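Local coordinates for protein intracellular growth locus, subunit C (Francisella tularensis subsp. tularensis, PDB 2QWU) that is encoded in the Francisella pathogenicity island and probably supports growth of the bacterium inside host cells, at residues S72-S77 / Y175-I180. The protein carries 2 engineered substitutions. Residues are numbered along the deposited sequence; the frame is centred on the assembly and turned at random.
Sequences SVIRMS and YHIISI. Engineered in segment 72-77: Met76 (natural residue Leu).
Strands 71-79 and 173-184 both pair antiparallel with strand 86-96 in the main sheet, and Ser72 and Ile74 on one meet Tyr175 and Ile177 on the other across that middle strand. The two segments run the same way, their axes 32° apart and 8.9 Å at closest approach, too far for backbone bonding, and side chains make the link. Tyr175 does most of the reaching: with CG anti to the backbone N (chi1 -175°), the ring reaches across to segment 72-77 and brings its hydroxyl to Ser72. There Ser72 OG donates a hydrogen bond to Tyr175 OH, 2.7 Å long, arriving at the ring edge close to the ring plane. The same phenol oxygen is also hydrogen-bonded to the carbonyl oxygen of Pro24. Ile74 comes at Tyr175 from the opposite direction, its CD1 methyl 3.6 Å from Tyr175 OH and oblique to the ring. That methyl also lies 4.3 Å from Ile177 CD1, so the end of this isoleucine meets two residues of strand 173-184. Ile74 also belongs to a classic beta bulge: it and Arg75 lie opposite the single residue Thr90 of strand 86-96, and both bond to its backbone. Two hydrogen bonds thus satisfy the buried phenol oxygen and should restrict the swing of the ring, while the isoleucine methyls add an apolar bridge over the central strand.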
ATOM      1  N   SER A  72      -4.164   5.077   0.546  1.00 13.80           N
ATOM      2  CA  SER A  72      -4.680   3.787   0.941  1.00 15.54           C
ATOM      3  C   SER A  72      -3.831   2.797   0.119  1.00 17.18           C
ATOM      4  O   SER A  72      -3.218   3.177  -0.915  1.00 16.74           O
ATOM      5  CB  SER A  72      -6.141   3.611   0.520  1.00 17.50           C
ATOM      6  OG  SER A  72      -6.216   3.720  -0.908  1.00 18.99           O
ATOM      7  N   VAL A  73      -3.714   1.574   0.627  1.00 14.67           N
ATOM      8  CA  VAL A  73      -3.058   0.511  -0.161  1.00 16.13           C
ATOM      9  C   VAL A  73      -4.221  -0.406  -0.548  1.00 17.51           C
ATOM     10  O   VAL A  73      -4.839  -1.029   0.327  1.00 17.15           O
ATOM     11  CB  VAL A  73      -2.021  -0.273   0.643  1.00 18.75           C
ATOM     12  CG1 VAL A  73      -1.431  -1.349  -0.237  1.00 20.89           C
ATOM     13  CG2 VAL A  73      -0.923   0.672   1.106  1.00 17.71           C
ATOM     14  N   ILE A  74      -4.538  -0.438  -1.840  1.00 16.02           N
ATOM     15  CA  ILE A  74      -5.680  -1.204  -2.380  1.00 18.03           C
ATOM     16  C   ILE A  74      -5.300  -2.620  -2.800  1.00 19.95           C
ATOM     17  O   ILE A  74      -6.102  -3.552  -2.642  1.00 18.84           O
ATOM     18  CB  ILE A  74      -6.294  -0.440  -3.599  1.00 20.06           C
ATOM     19  CG1 ILE A  74      -6.875   0.897  -3.120  1.00 21.37           C
ATOM     20  CG2 ILE A  74      -7.386  -1.202  -4.251  1.00 20.09           C
ATOM     21  CD1 ILE A  74      -7.009   1.923  -4.276  1.00 22.12           C
ATOM     22  N   ARG A  75      -4.091  -2.767  -3.346  1.00 18.47           N
ATOM     23  CA  ARG A  75      -3.614  -4.083  -3.736  1.00 21.55           C
ATOM     24  C   ARG A  75      -2.135  -4.117  -3.632  1.00 19.65           C
ATOM     25  O   ARG A  75      -1.442  -3.091  -3.821  1.00 18.52           O
ATOM     26  CB  ARG A  75      -3.967  -4.403  -5.182  1.00 22.28           C
ATOM     27  CG  ARG A  75      -5.332  -4.035  -5.529  1.00 30.23           C
ATOM     28  CD  ARG A  75      -5.557  -4.149  -7.040  1.00 34.41           C
ATOM     29  NE  ARG A  75      -5.394  -5.508  -7.542  1.00 36.02           N
ATOM     30  CZ  ARG A  75      -6.370  -6.210  -8.137  1.00 37.77           C
ATOM     31  NH1 ARG A  75      -7.598  -5.708  -8.297  1.00 36.87           N
ATOM     32  NH2 ARG A  75      -6.097  -7.409  -8.620  1.00 36.59           N
HETATM   33  N   MSE A  76      -1.643  -5.299  -3.296  1.00 18.41           N
HETATM   34  CA  MSE A  76      -0.220  -5.460  -3.260  1.00 20.34           C
HETATM   35  C   MSE A  76       0.092  -6.898  -3.558  1.00 20.30           C
HETATM   36  O   MSE A  76      -0.632  -7.782  -3.115  1.00 20.31           O
HETATM   37  CB  MSE A  76       0.372  -5.104  -1.904  1.00 21.20           C
HETATM   38  CG  MSE A  76       1.845  -4.972  -2.000  1.00 24.48           C
HETATM   39 SE   MSE A  76       2.495  -4.237  -0.453  1.00 21.38          SE
HETATM   40  CE  MSE A  76       4.230  -4.192  -0.947  1.00 26.16           C
ATOM     41  N   SER A  77       1.161  -7.121  -4.319  1.00 18.11           N
ATOM     42  CA  SER A  77       1.599  -8.478  -4.655  1.00 19.33           C
ATOM     43  C   SER A  77       3.107  -8.543  -4.469  1.00 18.00           C
ATOM     44  O   SER A  77       3.868  -7.691  -4.939  1.00 17.46           O
ATOM     45  CB  SER A  77       1.167  -8.820  -6.092  1.00 23.72           C
ATOM     46  OG  SER A  77       1.696 -10.084  -6.496  1.00 28.78           O
ATOM     47  N   TYR A 175     -10.252  11.078  -5.996  1.00 17.58           N
ATOM     48  CA  TYR A 175      -9.546   9.892  -5.515  1.00 17.27           C
ATOM     49  C   TYR A 175      -8.924   9.323  -6.783  1.00 19.26           C
ATOM     50  O   TYR A 175      -9.663   9.003  -7.749  1.00 20.88           O
ATOM     51  CB  TYR A 175     -10.547   8.947  -4.893  1.00 16.32           C
ATOM     52  CG  TYR A 175      -9.919   7.727  -4.237  1.00 19.13           C
ATOM     53  CD1 TYR A 175      -9.041   7.868  -3.169  1.00 18.05           C
ATOM     54  CD2 TYR A 175     -10.306   6.443  -4.622  1.00 19.18           C
ATOM     55  CE1 TYR A 175      -8.555   6.721  -2.468  1.00 20.90           C
ATOM     56  CE2 TYR A 175      -9.857   5.320  -3.949  1.00 21.41           C
ATOM     57  CZ  TYR A 175      -8.983   5.462  -2.874  1.00 21.11           C
ATOM     58  OH  TYR A 175      -8.540   4.356  -2.154  1.00 21.39           O
ATOM     59  N   HIS A 176      -7.594   9.182  -6.798  1.00 16.79           N
ATOM     60  CA  HIS A 176      -6.869   8.658  -7.977  1.00 17.84           C
ATOM     61  C   HIS A 176      -6.259   7.311  -7.617  1.00 19.87           C
ATOM     62  O   HIS A 176      -5.809   7.103  -6.495  1.00 17.86           O
ATOM     63  CB  HIS A 176      -5.701   9.569  -8.418  1.00 16.50           C
ATOM     64  CG  HIS A 176      -6.114  10.831  -9.163  1.00 18.59           C
ATOM     65  ND1 HIS A 176      -6.839  11.855  -8.587  1.00 19.47           N
ATOM     66  CD2 HIS A 176      -5.811  11.229 -10.423  1.00 19.96           C
ATOM     67  CE1 HIS A 176      -6.968  12.849  -9.468  1.00 20.80           C
ATOM     68  NE2 HIS A 176      -6.358  12.493 -10.582  1.00 19.78           N
ATOM     69  N   ILE A 177      -6.195   6.410  -8.588  1.00 17.58           N
ATOM     70  CA  ILE A 177      -5.614   5.119  -8.311  1.00 19.30           C
ATOM     71  C   ILE A 177      -4.253   5.036  -8.993  1.00 19.21           C
ATOM     72  O   ILE A 177      -4.156   5.214 -10.203  1.00 20.43           O
ATOM     73  CB  ILE A 177      -6.575   4.021  -8.798  1.00 20.35           C
ATOM     74  CG1 ILE A 177      -7.875   4.177  -7.995  1.00 22.69           C
ATOM     75  CG2 ILE A 177      -5.912   2.671  -8.684  1.00 20.91           C
ATOM     76  CD1 ILE A 177      -8.856   2.994  -8.033  1.00 28.68           C
ATOM     77  N   ILE A 178      -3.200   4.790  -8.211  1.00 17.04           N
ATOM     78  CA  ILE A 178      -1.827   4.713  -8.730  1.00 16.44           C
ATOM     79  C   ILE A 178      -1.434   3.256  -8.736  1.00 17.52           C
ATOM     80  O   ILE A 178      -1.357   2.607  -7.680  1.00 18.15           O
ATOM     81  CB  ILE A 178      -0.819   5.512  -7.809  1.00 18.10           C
ATOM     82  CG1 ILE A 178      -1.275   6.961  -7.703  1.00 18.32           C
ATOM     83  CG2 ILE A 178       0.571   5.351  -8.278  1.00 17.20           C
ATOM     84  CD1 ILE A 178      -0.361   7.746  -6.681  1.00 21.97           C
ATOM     85  N   SER A 179      -1.217   2.721  -9.936  1.00 16.60           N
ATOM     86  CA  SER A 179      -0.843   1.294 -10.100  1.00 18.15           C
ATOM     87  C   SER A 179       0.577   1.234 -10.539  1.00 17.37           C
ATOM     88  O   SER A 179       0.910   1.783 -11.569  1.00 18.81           O
ATOM     89  CB  SER A 179      -1.707   0.585 -11.178  1.00 21.57           C
ATOM     90  OG  SER A 179      -3.087   0.705 -10.870  1.00 26.85           O
ATOM     91  N   ILE A 180       1.413   0.550  -9.764  1.00 17.64           N
ATOM     92  CA  ILE A 180       2.843   0.498 -10.063  1.00 17.45           C
ATOM     93  C   ILE A 180       3.274  -0.949 -10.147  1.00 19.75           C
ATOM     94  O   ILE A 180       2.900  -1.770  -9.297  1.00 18.99           O
ATOM     95  CB  ILE A 180       3.678   1.170  -8.937  1.00 19.12           C
ATOM     96  CG1 ILE A 180       2.984   2.467  -8.511  1.00 19.06           C
ATOM     97  CG2 ILE A 180       5.111   1.431  -9.460  1.00 18.88           C
ATOM     98  CD1 ILE A 180       3.626   3.098  -7.265  1.00 24.43           C
TER